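Side-chain contacts in designed helical repeat protein (Synthetic construct, PDB 5CWQ), which is a computationally designed scaffold of stacked helical repeats, made to explore repeat architectures, with no biological function known: residues E49-A54 with A108-C113; E82-R85 with E91-A94; A160-A165 with E214-E219. One frame throughout, in Å; residues are numbered along the deposited sequence. Where two conformers were deposited one is given.

Overall arrangement
Contact 2 joins two consecutive helices of this almost entirely helical solenoid, 60-86 and 90-114, close to the turn between them, whereas contacts 1 and 3 each join a helix to the second one after it. Contacts 1 and 2 share helix 90-114 but lie on opposite sides of the chain's centre, their own centres about 27 Å apart; along the sequence contact 2 falls within the loop closed by contact 1. Contacts 1 and 3, with centres about 16 Å apart, do touch: A108 CB packs 4.1 Å from A163 O. Contacts 2 and 3 do not, their nearest atoms being about 11 Å apart. A bound glycerol, probably from the crystallisation liquor, lies beside L216 of contact 3.

Contact 1 (E49-A54 with A108-C113); sequences ELARVA and AEVACC
A51 meets V110 where the helices of E49-A54 and A108-C113 run almost parallel, their local axes 9.3 Å apart and inclined by 12°. The apolar part is a single methyl-to-methyl touch, A51 CB to V110 CG2 at 3.7 Å. With CG1 of V110 anti to the backbone N (chi1 173°), it is the other branch, CG2, that meets the alanine. The CA atoms of A51 and V110 are 6.0 Å apart, a spacing that the small alanine permits.

The polar part lies beside it. The E109 chain, extended beyond CG, brings OE2 to R52 NE at 3.6 Å, a long salt bridge in which the guanidinium and carboxylate planes stand 81° apart. One water supplements it, donating to E109 OE2 in a bond whose very short length is doubtful and accepting a weak bond from R52 NH2. E109 OE2 also receives a weak hydrogen bond from Q48, and E109 OE1 rests 4.0 Å from A51 CB.

Further along, a disulfide joins C113 to C55, covalently tying helix 33-57 to helix 90-114. The chemistry therefore implies an attraction between R52 and E109 that is probably largely electrostatic and water-mediated, set beside a small apolar touch and a nearby covalent link.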
# COMPACT_ATOMS: atom_id res chain seq x y z
N GLU A 49 1.44 -10.58 4.39
CA GLU A 49 0.95 -11.69 5.19
C GLU A 49 2.09 -12.30 6.00
O GLU A 49 1.92 -12.61 7.18
CB GLU A 49 0.31 -12.75 4.29
CG GLU A 49 -0.54 -13.76 5.04
CD GLU A 49 -1.23 -14.75 4.11
OE1 GLU A 49 -1.20 -14.54 2.88
OE2 GLU A 49 -1.80 -15.74 4.61
N LEU A 50 3.25 -12.47 5.38
CA LEU A 50 4.43 -13.01 6.06
C LEU A 50 4.85 -12.10 7.22
O LEU A 50 5.24 -12.58 8.28
CB LEU A 50 5.59 -13.17 5.08
CG LEU A 50 5.42 -14.25 4.00
CD1 LEU A 50 6.49 -14.10 2.93
CD2 LEU A 50 5.47 -15.64 4.61
N ALA A 51 4.78 -10.80 7.00
CA ALA A 51 5.16 -9.83 8.02
C ALA A 51 4.23 -9.92 9.23
O ALA A 51 4.68 -9.87 10.37
CB ALA A 51 5.15 -8.42 7.44
N ARG A 52 2.93 -10.04 8.96
CA ARG A 52 1.94 -10.12 10.03
C ARG A 52 2.07 -11.42 10.82
O ARG A 52 1.84 -11.44 12.02
CB ARG A 52 0.53 -9.97 9.46
CG ARG A 52 0.17 -8.54 9.10
CD ARG A 52 -1.21 -8.44 8.49
NE ARG A 52 -1.77 -7.09 8.66
CZ ARG A 52 -2.65 -6.74 9.59
NH1 ARG A 52 -3.12 -7.63 10.47
NH2 ARG A 52 -3.08 -5.49 9.65
N VAL A 53 2.45 -12.50 10.13
CA VAL A 53 2.71 -13.77 10.80
C VAL A 53 3.93 -13.62 11.71
O VAL A 53 3.93 -14.12 12.83
CB VAL A 53 2.95 -14.91 9.78
CG1 VAL A 53 3.52 -16.16 10.46
CG2 VAL A 53 1.66 -15.26 9.06
N ALA A 54 4.95 -12.94 11.22
CA ALA A 54 6.16 -12.69 12.00
C ALA A 54 5.82 -11.86 13.24
O ALA A 54 6.31 -12.15 14.34
CB ALA A 54 7.21 -11.99 11.16
N ALA A 108 6.84 -1.06 7.10
CA ALA A 108 6.44 -0.33 8.30
C ALA A 108 6.04 -1.30 9.41
O ALA A 108 6.47 -1.16 10.56
CB ALA A 108 5.29 0.61 7.99
N GLU A 109 5.23 -2.30 9.06
CA GLU A 109 4.78 -3.32 10.00
C GLU A 109 5.96 -4.05 10.64
O GLU A 109 5.99 -4.25 11.86
CB GLU A 109 3.87 -4.33 9.30
CG GLU A 109 2.52 -3.75 8.85
CD GLU A 109 1.79 -4.61 7.84
OE1 GLU A 109 2.45 -5.44 7.17
OE2 GLU A 109 0.56 -4.46 7.70
N VAL A 110 6.94 -4.43 9.83
CA VAL A 110 8.12 -5.12 10.34
C VAL A 110 8.91 -4.19 11.25
O VAL A 110 9.36 -4.60 12.33
CB VAL A 110 9.04 -5.62 9.20
CG1 VAL A 110 10.35 -6.17 9.76
CG2 VAL A 110 8.33 -6.69 8.39
N ALA A 111 9.08 -2.94 10.83
CA ALA A 111 9.85 -1.97 11.60
C ALA A 111 9.25 -1.79 12.99
O ALA A 111 9.96 -1.81 13.99
CB ALA A 111 9.90 -0.64 10.87
N CYS A 112 7.93 -1.64 13.04
CA CYS A 112 7.23 -1.46 14.31
C CYS A 112 7.33 -2.71 15.18
O CYS A 112 7.63 -2.62 16.37
CB CYS A 112 5.76 -1.10 14.08
SG CYS A 112 5.50 0.52 13.31
N CYS A 113 7.07 -3.87 14.58
CA CYS A 113 7.08 -5.13 15.32
C CYS A 113 8.46 -5.45 15.87
O CYS A 113 8.60 -5.99 16.97
CB CYS A 113 6.57 -6.27 14.44
SG CYS A 113 4.80 -6.19 14.06
O HOH W 1 -0.96 -3.11 9.22

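Contact 2 (E82-R85 with E91-A94); sequences EEAR and EVLA
A84 and R85 both meet L93, one through a small methyl group and the other through its aliphatic chain and guanidinium. A84 CB points toward helix 90-114 and lies 3.7 Å from L93 N, so the methyl rests against the backbone as much as against side chains. L93 CB is 4.0 Å from A84 CB, and on V92 the CG1 methyl reaches the same A84 CB at 3.9 Å. The CA atoms of A84 and L93 are 5.2 Å apart, a close approach of two backbones with only an alanine methyl on one side.

R85 forms the outer part of the contact. Its chain, extended from CG to NE, passes obliquely across the leucine, with R85 CG and NE near the CD2 methyl. L93 CD1 sits over the centre of one guanidinium face, 3.7 Å from R85 CZ. With CG anti to the backbone N (chi1 174°) and chi2 at 58°, L93 offers both methyls to the arginine. Cutting L93 back to an alanine is likely to leave that guanidinium face without its methyl cover and the aliphatic part of R85 freer to shift.

Farther out, the charged end of R85 is positioned by a salt bridge from NH2 to E133, on helix 117-144. V92 also touches V80 of helix 60-86 and L33 and K34 of helix 33-57. The contact thus closes the short connection between two successive helices, with helix 33-57 beside V92 and helix 117-144 supplying the partner of R85.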
# COMPACT_ATOMS: atom_id res chain seq x y z
N GLU A 82 9.01 3.17 -13.62
CA GLU A 82 9.90 3.87 -14.52
C GLU A 82 9.56 3.53 -15.97
O GLU A 82 9.43 4.41 -16.82
CB GLU A 82 11.36 3.51 -14.22
CG GLU A 82 12.39 4.45 -14.81
CD GLU A 82 12.61 4.24 -16.30
OE1 GLU A 82 12.42 3.11 -16.79
OE2 GLU A 82 12.99 5.23 -16.97
N GLU A 83 9.42 2.24 -16.24
CA GLU A 83 9.08 1.76 -17.57
C GLU A 83 7.67 2.20 -17.97
O GLU A 83 7.41 2.48 -19.14
CB GLU A 83 9.19 0.23 -17.62
CG GLU A 83 10.61 -0.29 -17.38
CD GLU A 83 10.66 -1.77 -17.04
OE1 GLU A 83 9.64 -2.33 -16.60
OE2 GLU A 83 11.74 -2.37 -17.22
N ALA A 84 6.78 2.27 -16.99
CA ALA A 84 5.40 2.68 -17.25
C ALA A 84 5.34 4.15 -17.66
O ALA A 84 4.55 4.52 -18.54
CB ALA A 84 4.54 2.44 -16.02
N ARG A 85 6.16 4.99 -17.04
CA ARG A 85 6.20 6.40 -17.38
C ARG A 85 6.81 6.61 -18.76
O ARG A 85 6.37 7.49 -19.50
CB ARG A 85 6.98 7.20 -16.33
CG ARG A 85 6.25 7.34 -15.00
CD ARG A 85 6.70 8.58 -14.24
NE ARG A 85 6.06 8.69 -12.93
CZ ARG A 85 6.48 8.07 -11.83
NH1 ARG A 85 7.55 7.28 -11.85
NH2 ARG A 85 5.83 8.25 -10.68
N GLU A 91 -2.12 3.63 -16.28
CA GLU A 91 -2.77 2.53 -15.58
C GLU A 91 -1.74 1.61 -14.94
O GLU A 91 -1.86 1.25 -13.76
CB GLU A 91 -3.66 1.72 -16.53
CG GLU A 91 -4.45 0.62 -15.83
CD GLU A 91 -5.26 -0.23 -16.78
OE1 GLU A 91 -4.94 -0.25 -17.99
OE2 GLU A 91 -6.22 -0.89 -16.32
N VAL A 92 -0.74 1.22 -15.72
CA VAL A 92 0.34 0.38 -15.21
C VAL A 92 1.11 1.12 -14.12
O VAL A 92 1.51 0.52 -13.12
CB VAL A 92 1.30 -0.04 -16.34
CG1 VAL A 92 2.49 -0.84 -15.79
CG2 VAL A 92 0.56 -0.86 -17.39
N LEU A 93 1.31 2.42 -14.31
CA LEU A 93 1.99 3.24 -13.31
C LEU A 93 1.24 3.16 -11.98
O LEU A 93 1.85 2.92 -10.94
CB LEU A 93 2.09 4.69 -13.78
CG LEU A 93 2.66 5.69 -12.76
CD1 LEU A 93 4.06 5.29 -12.29
CD2 LEU A 93 2.68 7.10 -13.35
N ALA A 94 -0.07 3.36 -12.03
CA ALA A 94 -0.89 3.35 -10.83
C ALA A 94 -0.82 1.99 -10.14
O ALA A 94 -0.71 1.91 -8.92
CB ALA A 94 -2.34 3.70 -11.17

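Contact 3 (A160-A165 with E214-E219); sequences AVLALA and EQLARE
L162 reaches across to L216 and E219 in this all-helical repeat solenoid, joining helix 147-171 to helix 204-230, two helices further along the chain. Its apolar contact is with L216, the two side chains crossing at about a right angle so that the CD1 methyl of L162 meets the CD2 methyl of L216. The first torsion of L162, chi1 -117°, falls away from the usual staggered positions, which suggests some strain in directing the leucine into this place. The CA atoms of L162 and A217 are 7.1 Å apart, so it is the length of the leucine that spans the separation.

A mixed contact flanks this one. E219 crosses the leucine obliquely; with CG anti to the backbone N (chi1 175°), E219 CG lies near L162 CD2, and the extended chain beyond carries E219 OE2 to 4.0 Å from that methyl. Nearby A220 of helix 204-230 also touches L162, while I155, A158 and L159 of helix 147-171 pack on L216.

No hydrogen bond crosses between A160-A165 and E214-E219, and the contact is carried by the packing of L162. That leucine meets backbone as well as side chain: while L162 CD1 lies 3.7 Å from L216 CD2, L162 CG rests 3.9 Å from the carbonyl oxygen L216 O.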
# COMPACT_ATOMS: atom_id res chain seq x y z
N ALA A 160 -0.40 4.24 1.38
CA ALA A 160 0.70 5.07 1.85
C ALA A 160 0.35 5.75 3.17
O ALA A 160 1.17 5.82 4.08
CB ALA A 160 1.06 6.11 0.79
N VAL A 161 -0.88 6.25 3.27
CA VAL A 161 -1.33 6.90 4.49
C VAL A 161 -1.46 5.88 5.62
O VAL A 161 -1.23 6.19 6.78
CB VAL A 161 -2.68 7.62 4.27
CG1 VAL A 161 -3.25 8.15 5.59
CG2 VAL A 161 -2.50 8.77 3.29
N LEU A 162 -1.81 4.65 5.25
CA LEU A 162 -1.85 3.55 6.21
C LEU A 162 -0.46 3.31 6.79
O LEU A 162 -0.29 3.09 7.98
CB LEU A 162 -2.36 2.27 5.55
CG LEU A 162 -3.68 1.68 6.08
CD1 LEU A 162 -4.04 0.43 5.29
CD2 LEU A 162 -3.59 1.37 7.56
N ALA A 163 0.54 3.35 5.91
CA ALA A 163 1.92 3.13 6.32
C ALA A 163 2.39 4.26 7.24
O ALA A 163 3.08 4.01 8.23
CB ALA A 163 2.83 3.03 5.10
N LEU A 164 2.00 5.48 6.92
CA LEU A 164 2.34 6.63 7.76
C LEU A 164 1.70 6.50 9.13
O LEU A 164 2.33 6.78 10.15
CB LEU A 164 1.91 7.94 7.10
CG LEU A 164 2.69 8.35 5.84
CD1 LEU A 164 2.03 9.55 5.18
CD2 LEU A 164 4.15 8.66 6.17
N ALA A 165 0.43 6.10 9.15
CA ALA A 165 -0.29 5.87 10.39
C ALA A 165 0.39 4.80 11.23
O ALA A 165 0.50 4.92 12.45
CB ALA A 165 -1.73 5.48 10.11
N GLU A 214 -11.42 3.78 0.02
CA GLU A 214 -12.22 4.36 1.09
C GLU A 214 -12.02 3.60 2.40
O GLU A 214 -11.81 4.22 3.45
CB GLU A 214 -13.71 4.36 0.72
CG GLU A 214 -14.58 5.09 1.74
CD GLU A 214 -16.06 5.06 1.39
OE1 GLU A 214 -16.44 4.36 0.43
OE2 GLU A 214 -16.85 5.73 2.10
N GLN A 215 -12.08 2.28 2.35
CA GLN A 215 -11.98 1.46 3.55
C GLN A 215 -10.56 1.41 4.08
O GLN A 215 -10.35 1.29 5.29
CB GLN A 215 -12.49 0.04 3.27
CG GLN A 215 -13.97 -0.04 2.95
CD GLN A 215 -14.83 0.57 4.05
OE1 GLN A 215 -14.52 0.47 5.23
NE2 GLN A 215 -15.91 1.23 3.64
N LEU A 216 -9.58 1.49 3.19
CA LEU A 216 -8.19 1.59 3.60
C LEU A 216 -7.97 2.89 4.36
O LEU A 216 -7.28 2.93 5.38
CB LEU A 216 -7.26 1.51 2.39
CG LEU A 216 -7.15 0.14 1.73
CD1 LEU A 216 -6.60 0.26 0.32
CD2 LEU A 216 -6.29 -0.81 2.57
N ALA A 217 -8.58 3.96 3.85
CA ALA A 217 -8.47 5.27 4.48
C ALA A 217 -9.14 5.28 5.85
O ALA A 217 -8.63 5.90 6.79
CB ALA A 217 -9.08 6.33 3.58
N ARG A 218 -10.28 4.60 5.96
CA ARG A 218 -11.00 4.52 7.22
C ARG A 218 -10.18 3.77 8.27
O ARG A 218 -10.18 4.14 9.44
CB ARG A 218 -12.36 3.83 7.03
CG ARG A 218 -13.39 4.70 6.33
CD ARG A 218 -14.74 4.00 6.20
NE ARG A 218 -15.46 3.93 7.48
CZ ARG A 218 -15.66 2.82 8.19
NH1 ARG A 218 -15.22 1.64 7.77
NH2 ARG A 218 -16.33 2.89 9.33
N GLU A 219 -9.49 2.71 7.85
CA GLU A 219 -8.65 1.95 8.77
C GLU A 219 -7.49 2.80 9.26
O GLU A 219 -7.11 2.75 10.42
CB GLU A 219 -8.11 0.67 8.11
CG GLU A 219 -7.13 -0.09 9.01
CD GLU A 219 -6.75 -1.46 8.49
OE1 GLU A 219 -7.57 -2.10 7.80
OE2 GLU A 219 -5.62 -1.91 8.79